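EGF family domain-containing protein (Toxoplasma gondii, PDB 4Z80) binds a RON2-like peptide as AMA4, an apical membrane antigen, and probably takes part in the moving junction of host-cell invasion. Local coordinates at residues A[26-31]-A[45-50]; A[36-41]-A[337-342]. All coordinates share one frame; numbering follows the deposited sequence.

Contact 1: residues A[26-31]-A[45-50]; sequences VDLIWD and YRWTER
Leu28 and Trp47 share a first torsion near +70° (chi1 70° and 69°), CG lodged between the backbone N and the carbonyl carbon, and these torsions lay the leucine branch against the indole. Leu28 CD2 stands over one face of the five-membered ring, 3.8 Å from its centroid, a CH-pi contact, while Leu28 CB meets Trp47 CD1 at 3.5 Å. The two side chains come from neighbouring strands of an antiparallel pair, in which Ile29 and Thr48 form the hydrogen-bonded pair: Ile29 N gives to Thr48 O, and Thr48 N returns to Ile29 O, each at 3.0 Å. On the face opposite Leu28 and Glu49, the side chains of Ile29 and Thr48 lie side by side, pointing the same way. At one end Arg50 N bonds to Asp27 O at 2.8 Å, and a salt bridge reinforces it: Asp27 OD2 accepts from Arg50 NE and NH1, the NE bond being 2.8 Å long. The carboxylate and guanidinium planes stand 50° apart, and Ile29 CG2 lies over the rim of one guanidinium face. Ser61 holds Asp27 OD1, and Glu62 O takes a further bond from Arg50 NH1, so both charged groups have more than one anchor. At the other end Asp31 N reaches Arg46 O in a longer bond of 3.3 Å, from above the carbonyl plane. Strand 27-30 is an outermost strand of a three-stranded antiparallel sheet with 43-51 in its middle and 36-40 beyond; Tyr45 reaches helix 252-262, whose Arg260 makes a cation-pi contact with Trp30.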
loop_
_atom_site.group_PDB
_atom_site.type_symbol
_atom_site.label_atom_id
_atom_site.label_comp_id
_atom_site.label_asym_id
_atom_site.label_seq_id
_atom_site.Cartn_x
_atom_site.Cartn_y
_atom_site.Cartn_z
ATOM N N VAL A 26 -8.128 -11.061 -3.821
ATOM C CA VAL A 26 -9.173 -10.610 -4.712
ATOM C C VAL A 26 -9.185 -9.096 -4.853
ATOM O O VAL A 26 -8.480 -8.374 -4.144
ATOM C CB VAL A 26 -10.556 -11.081 -4.223
ATOM C CG1 VAL A 26 -10.586 -12.590 -4.086
ATOM C CG2 VAL A 26 -10.923 -10.438 -2.895
ATOM N N ASP A 27 -9.999 -8.639 -5.792
ATOM C CA ASP A 27 -10.257 -7.227 -5.997
ATOM C C ASP A 27 -11.592 -6.918 -5.361
ATOM O O ASP A 27 -12.630 -7.269 -5.913
ATOM C CB ASP A 27 -10.285 -6.891 -7.490
ATOM C CG ASP A 27 -10.527 -5.414 -7.758
ATOM O OD1 ASP A 27 -9.886 -4.570 -7.099
ATOM O OD2 ASP A 27 -11.348 -5.100 -8.645
ATOM N N LEU A 28 -11.578 -6.312 -4.182
ATOM C CA LEU A 28 -12.829 -5.975 -3.529
ATOM C C LEU A 28 -13.027 -4.476 -3.475
ATOM O O LEU A 28 -12.077 -3.689 -3.569
ATOM C CB LEU A 28 -12.895 -6.572 -2.122
ATOM C CG LEU A 28 -12.010 -6.028 -0.997
ATOM C CD1 LEU A 28 -12.562 -4.757 -0.352
ATOM C CD2 LEU A 28 -11.835 -7.098 0.076
ATOM N N ILE A 29 -14.290 -4.094 -3.361
ATOM C CA ILE A 29 -14.660 -2.717 -3.112
ATOM C C ILE A 29 -15.615 -2.707 -1.921
ATOM O O ILE A 29 -16.331 -3.685 -1.686
ATOM C CB ILE A 29 -15.313 -2.069 -4.341
ATOM C CG1 ILE A 29 -16.444 -2.952 -4.853
ATOM C CG2 ILE A 29 -14.276 -1.853 -5.444
ATOM C CD1 ILE A 29 -17.482 -2.205 -5.586
ATOM N N TRP A 30 -15.618 -1.616 -1.164
ATOM C CA TRP A 30 -16.457 -1.525 0.032
ATOM C C TRP A 30 -17.874 -1.136 -0.375
ATOM O O TRP A 30 -18.068 -0.235 -1.187
ATOM C CB TRP A 30 -15.879 -0.515 1.041
ATOM C CG TRP A 30 -14.448 -0.789 1.384
ATOM C CD1 TRP A 30 -13.363 -0.035 1.034
ATOM C CD2 TRP A 30 -13.938 -1.911 2.108
ATOM N NE1 TRP A 30 -12.213 -0.615 1.501
ATOM C CE2 TRP A 30 -12.536 -1.764 2.172
ATOM C CE3 TRP A 30 -14.528 -3.025 2.717
ATOM C CZ2 TRP A 30 -11.716 -2.691 2.805
ATOM C CZ3 TRP A 30 -13.708 -3.946 3.351
ATOM C CH2 TRP A 30 -12.317 -3.769 3.393
ATOM N N ASP A 31 -18.859 -1.840 0.171
ATOM C CA ASP A 31 -20.256 -1.491 -0.059
ATOM C C ASP A 31 -21.139 -2.151 0.991
ATOM O O ASP A 31 -21.004 -3.343 1.250
ATOM C CB ASP A 31 -20.699 -1.911 -1.456
ATOM C CG ASP A 31 -21.995 -1.243 -1.873
ATOM O OD1 ASP A 31 -23.065 -1.718 -1.442
ATOM O OD2 ASP A 31 -21.945 -0.233 -2.612
ATOM N N TYR A 45 -17.608 -5.690 8.521
ATOM C CA TYR A 45 -17.236 -5.120 7.233
ATOM C C TYR A 45 -18.003 -5.799 6.115
ATOM O O TYR A 45 -18.198 -7.009 6.149
ATOM C CB TYR A 45 -15.735 -5.274 7.009
ATOM C CG TYR A 45 -14.908 -4.551 8.038
ATOM C CD1 TYR A 45 -14.580 -5.152 9.246
ATOM C CD2 TYR A 45 -14.465 -3.256 7.809
ATOM C CE1 TYR A 45 -13.832 -4.482 10.189
ATOM C CE2 TYR A 45 -13.717 -2.582 8.745
ATOM C CZ TYR A 45 -13.401 -3.198 9.931
ATOM O OH TYR A 45 -12.657 -2.532 10.875
ATOM N N ARG A 46 -18.428 -5.015 5.132
ATOM C CA ARG A 46 -19.175 -5.528 3.992
ATOM C C ARG A 46 -18.490 -5.144 2.688
ATOM O O ARG A 46 -18.092 -3.996 2.510
ATOM C CB ARG A 46 -20.604 -4.984 4.001
ATOM C CG ARG A 46 -21.358 -5.257 5.291
ATOM C CD ARG A 46 -21.985 -6.620 5.250
ATOM N NE ARG A 46 -23.217 -6.601 4.467
ATOM C CZ ARG A 46 -23.716 -7.641 3.806
ATOM N NH1 ARG A 46 -24.845 -7.506 3.123
ATOM N NH2 ARG A 46 -23.084 -8.809 3.806
ATOM N N TRP A 47 -18.372 -6.093 1.771
ATOM C CA TRP A 47 -17.741 -5.796 0.493
ATOM C C TRP A 47 -18.250 -6.651 -0.658
ATOM O O TRP A 47 -18.949 -7.653 -0.474
ATOM C CB TRP A 47 -16.217 -5.937 0.623
ATOM C CG TRP A 47 -15.668 -7.342 0.825
ATOM C CD1 TRP A 47 -15.276 -8.226 -0.150
ATOM C CD2 TRP A 47 -15.419 -8.001 2.076
ATOM N NE1 TRP A 47 -14.799 -9.383 0.422
ATOM C CE2 TRP A 47 -14.877 -9.269 1.784
ATOM C CE3 TRP A 47 -15.592 -7.636 3.416
ATOM C CZ2 TRP A 47 -14.524 -10.178 2.778
ATOM C CZ3 TRP A 47 -15.236 -8.543 4.405
ATOM C CH2 TRP A 47 -14.711 -9.799 4.081
ATOM N N THR A 48 -17.916 -6.197 -1.861
ATOM C CA THR A 48 -18.153 -6.931 -3.090
ATOM C C THR A 48 -16.822 -7.374 -3.666
ATOM O O THR A 48 -15.871 -6.600 -3.719
ATOM C CB THR A 48 -18.901 -6.067 -4.128
ATOM O OG1 THR A 48 -20.260 -5.891 -3.713
ATOM C CG2 THR A 48 -18.876 -6.714 -5.515
ATOM N N GLU A 49 -16.769 -8.616 -4.119
ATOM C CA GLU A 49 -15.595 -9.141 -4.791
ATOM C C GLU A 49 -15.804 -9.030 -6.296
ATOM O O GLU A 49 -16.661 -9.708 -6.857
ATOM C CB GLU A 49 -15.361 -10.583 -4.364
ATOM C CG GLU A 49 -14.213 -11.276 -5.022
ATOM C CD GLU A 49 -14.095 -12.717 -4.565
ATOM O OE1 GLU A 49 -14.123 -12.952 -3.327
ATOM O OE2 GLU A 49 -13.994 -13.612 -5.443
ATOM N N ARG A 50 -15.032 -8.160 -6.940
ATOM C CA ARG A 50 -15.188 -7.897 -8.371
ATOM C C ARG A 50 -14.529 -8.979 -9.213
ATOM O O ARG A 50 -15.052 -9.385 -10.255
ATOM C CB ARG A 50 -14.602 -6.528 -8.730
ATOM C CG ARG A 50 -15.284 -5.394 -8.001
ATOM C CD ARG A 50 -15.163 -4.075 -8.750
ATOM N NE ARG A 50 -13.774 -3.637 -8.901
ATOM C CZ ARG A 50 -13.416 -2.503 -9.489
ATOM N NH1 ARG A 50 -12.129 -2.186 -9.592
ATOM N NH2 ARG A 50 -14.346 -1.688 -9.971
#

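Contact 2: residues A[36-41]-A[337-342]; sequences KSHTRG and RPDHET
The turn that leads into helix 340-343 is fastened to an outermost strand of a small antiparallel sheet, through Arg40 and His38 of strand 36-40. Arg40 runs extended from CG to NE and presents its guanidinium end-on to Glu341 in a salt bridge: Arg40 NH2 bonds to Glu341 OE2 at 2.9 Å and NH1 to OE1 at 3.0 Å. Each oxygen uses its syn lone pair, and the two flat groups are nearly coplanar, 23° apart. The same NH1 also reaches Pro338 O at 2.6 Å, at the edge of the guanidinium, though the N-H is bent well away from a straight line to the oxygen. Carboxylate and main-chain carbonyl thus fix the rotation of the guanidinium between them. Residues 337-340 form a type I beta turn, with Asp339 at the N-cap position of the helix, although its carboxylate is engaged elsewhere: Arg337 grips it side-on, NE to OD1 at 2.7 Å and NH2 to OD2. Asp339 CB itself sits over the centre of the His38 ring, 3.6 Å from the centroid and almost on its normal, a CH-pi contact. His38 CG is anti to the backbone N (chi1 179°), which carries the imidazole across to Asp339, while His38 CB rests 4.1 Å from Pro338 CG. Glu254 of helix 252-262 gives Arg40 NH2 a second acidic partner, and Phe253 packs against Arg40, Pro338 and His340.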
loop_
_atom_site.group_PDB
_atom_site.type_symbol
_atom_site.label_atom_id
_atom_site.label_comp_id
_atom_site.label_asym_id
_atom_site.label_seq_id
_atom_site.Cartn_x
_atom_site.Cartn_y
_atom_site.Cartn_z
ATOM N N LYS A 36 -20.308 -10.127 0.631
ATOM C CA LYS A 36 -19.233 -10.641 1.475
ATOM C C LYS A 36 -19.189 -9.888 2.797
ATOM O O LYS A 36 -19.402 -8.679 2.828
ATOM C CB LYS A 36 -17.879 -10.515 0.772
ATOM C CG LYS A 36 -17.841 -11.100 -0.628
ATOM C CD LYS A 36 -18.136 -12.589 -0.631
ATOM C CE LYS A 36 -18.127 -13.131 -2.047
ATOM N NZ LYS A 36 -18.423 -14.583 -2.099
ATOM N N SER A 37 -18.899 -10.592 3.886
ATOM C CA SER A 37 -18.835 -9.933 5.182
ATOM C C SER A 37 -17.914 -10.627 6.160
ATOM O O SER A 37 -17.625 -11.817 6.039
ATOM C CB SER A 37 -20.231 -9.825 5.795
ATOM O OG SER A 37 -20.768 -11.098 6.088
ATOM N N HIS A 38 -17.442 -9.853 7.125
ATOM C CA HIS A 38 -16.607 -10.373 8.183
ATOM C C HIS A 38 -16.650 -9.447 9.371
ATOM O O HIS A 38 -16.538 -8.234 9.215
ATOM C CB HIS A 38 -15.166 -10.523 7.722
ATOM C CG HIS A 38 -14.247 -11.031 8.787
ATOM N ND1 HIS A 38 -14.253 -12.344 9.205
ATOM C CD2 HIS A 38 -13.287 -10.409 9.508
ATOM C CE1 HIS A 38 -13.336 -12.507 10.140
ATOM N NE2 HIS A 38 -12.735 -11.348 10.343
ATOM N N THR A 39 -16.800 -10.017 10.561
ATOM C CA THR A 39 -16.773 -9.217 11.767
ATOM C C THR A 39 -15.392 -9.322 12.399
ATOM O O THR A 39 -14.939 -10.405 12.767
ATOM C CB THR A 39 -17.870 -9.649 12.746
ATOM O OG1 THR A 39 -19.140 -9.528 12.092
ATOM C CG2 THR A 39 -17.861 -8.765 13.989
ATOM N N ARG A 40 -14.717 -8.180 12.475
ATOM C CA ARG A 40 -13.386 -8.081 13.054
ATOM C C ARG A 40 -13.490 -7.155 14.249
ATOM O O ARG A 40 -13.734 -5.955 14.100
ATOM C CB ARG A 40 -12.379 -7.561 12.017
ATOM C CG ARG A 40 -10.953 -7.379 12.516
ATOM C CD ARG A 40 -10.138 -6.552 11.522
ATOM N NE ARG A 40 -8.725 -6.467 11.889
ATOM C CZ ARG A 40 -7.781 -7.312 11.478
ATOM N NH1 ARG A 40 -8.085 -8.321 10.674
ATOM N NH2 ARG A 40 -6.524 -7.147 11.872
ATOM N N GLY A 41 -13.334 -7.721 15.441
ATOM C CA GLY A 41 -13.590 -6.983 16.662
ATOM C C GLY A 41 -15.075 -6.704 16.812
ATOM O O GLY A 41 -15.884 -7.630 16.891
ATOM N N ARG A 337 -8.545 -7.154 2.821
ATOM C CA ARG A 337 -9.675 -7.884 3.393
ATOM C C ARG A 337 -9.474 -8.020 4.910
ATOM O O ARG A 337 -8.370 -8.273 5.383
ATOM C CB ARG A 337 -9.867 -9.251 2.710
ATOM C CG ARG A 337 -8.673 -10.219 2.712
ATOM C CD ARG A 337 -8.963 -11.444 1.840
ATOM N NE ARG A 337 -10.212 -12.092 2.251
ATOM C CZ ARG A 337 -10.994 -12.832 1.473
ATOM N NH1 ARG A 337 -10.687 -13.070 0.203
ATOM N NH2 ARG A 337 -12.103 -13.348 1.980
ATOM N N PRO A 338 -10.550 -7.803 5.676
ATOM C CA PRO A 338 -10.436 -7.743 7.137
ATOM C C PRO A 338 -10.219 -9.111 7.769
ATOM O O PRO A 338 -9.844 -9.195 8.945
ATOM C CB PRO A 338 -11.781 -7.138 7.561
ATOM C CG PRO A 338 -12.714 -7.493 6.485
ATOM C CD PRO A 338 -11.905 -7.467 5.215
ATOM N N ASP A 339 -10.442 -10.163 6.989
ATOM C CA ASP A 339 -10.218 -11.536 7.432
ATOM C C ASP A 339 -8.871 -12.060 6.913
ATOM O O ASP A 339 -8.686 -13.260 6.765
ATOM C CB ASP A 339 -11.364 -12.450 6.961
ATOM C CG ASP A 339 -11.638 -12.329 5.470
ATOM O OD1 ASP A 339 -10.933 -11.550 4.792
ATOM O OD2 ASP A 339 -12.550 -13.018 4.973
ATOM N N HIS A 340 -7.920 -11.165 6.657
ATOM C CA HIS A 340 -6.694 -11.574 5.976
ATOM C C HIS A 340 -5.866 -12.579 6.778
ATOM O O HIS A 340 -5.165 -13.402 6.200
ATOM C CB HIS A 340 -5.839 -10.344 5.605
ATOM C CG HIS A 340 -5.238 -9.631 6.777
ATOM N ND1 HIS A 340 -3.980 -9.921 7.266
ATOM C CD2 HIS A 340 -5.728 -8.645 7.566
ATOM C CE1 HIS A 340 -3.720 -9.138 8.298
ATOM N NE2 HIS A 340 -4.763 -8.355 8.501
ATOM N N GLU A 341 -5.942 -12.547 8.104
ATOM C CA GLU A 341 -5.173 -13.508 8.892
ATOM C C GLU A 341 -5.558 -14.952 8.602
ATOM O O GLU A 341 -4.717 -15.847 8.718
ATOM C CB GLU A 341 -5.338 -13.237 10.383
ATOM C CG GLU A 341 -4.715 -11.929 10.814
ATOM C CD GLU A 341 -5.671 -10.761 10.717
ATOM O OE1 GLU A 341 -6.735 -10.890 10.063
ATOM O OE2 GLU A 341 -5.357 -9.707 11.314
ATOM N N THR A 342 -6.809 -15.186 8.215
ATOM C CA THR A 342 -7.275 -16.544 7.954
ATOM C C THR A 342 -7.464 -16.818 6.469
ATOM O O THR A 342 -7.749 -17.947 6.088
ATOM C CB THR A 342 -8.613 -16.847 8.679
ATOM O OG1 THR A 342 -9.617 -15.903 8.283
ATOM C CG2 THR A 342 -8.422 -16.788 10.184
#

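In the fold
Both contacts reach the same three-stranded sheet, contact 2 through strand 36-40 alone, and their centres lie 11 Å apart. Strand 43-51 joins them: its one edge pairs with 27-30 in contact 1 and its other with 36-40. Tyr45 N lies 2.8 Å from His38 O and Trp47 N 3.0 Å from Lys36 O, both probable hydrogen bonds. Trp47 also meets the turn of residues 337-340, far off in sequence, CZ3 lying 3.4 Å from Pro338 CG, so one indole packs on Leu28 in contact 1 and on Pro338 of contact 2. Helix 252-262 borders the two, through Tyr45 and Trp30 in one and Arg40 in the other. No other protein chain of the assembly touches the four segments, so neither contact is part of the RON2-peptide interface.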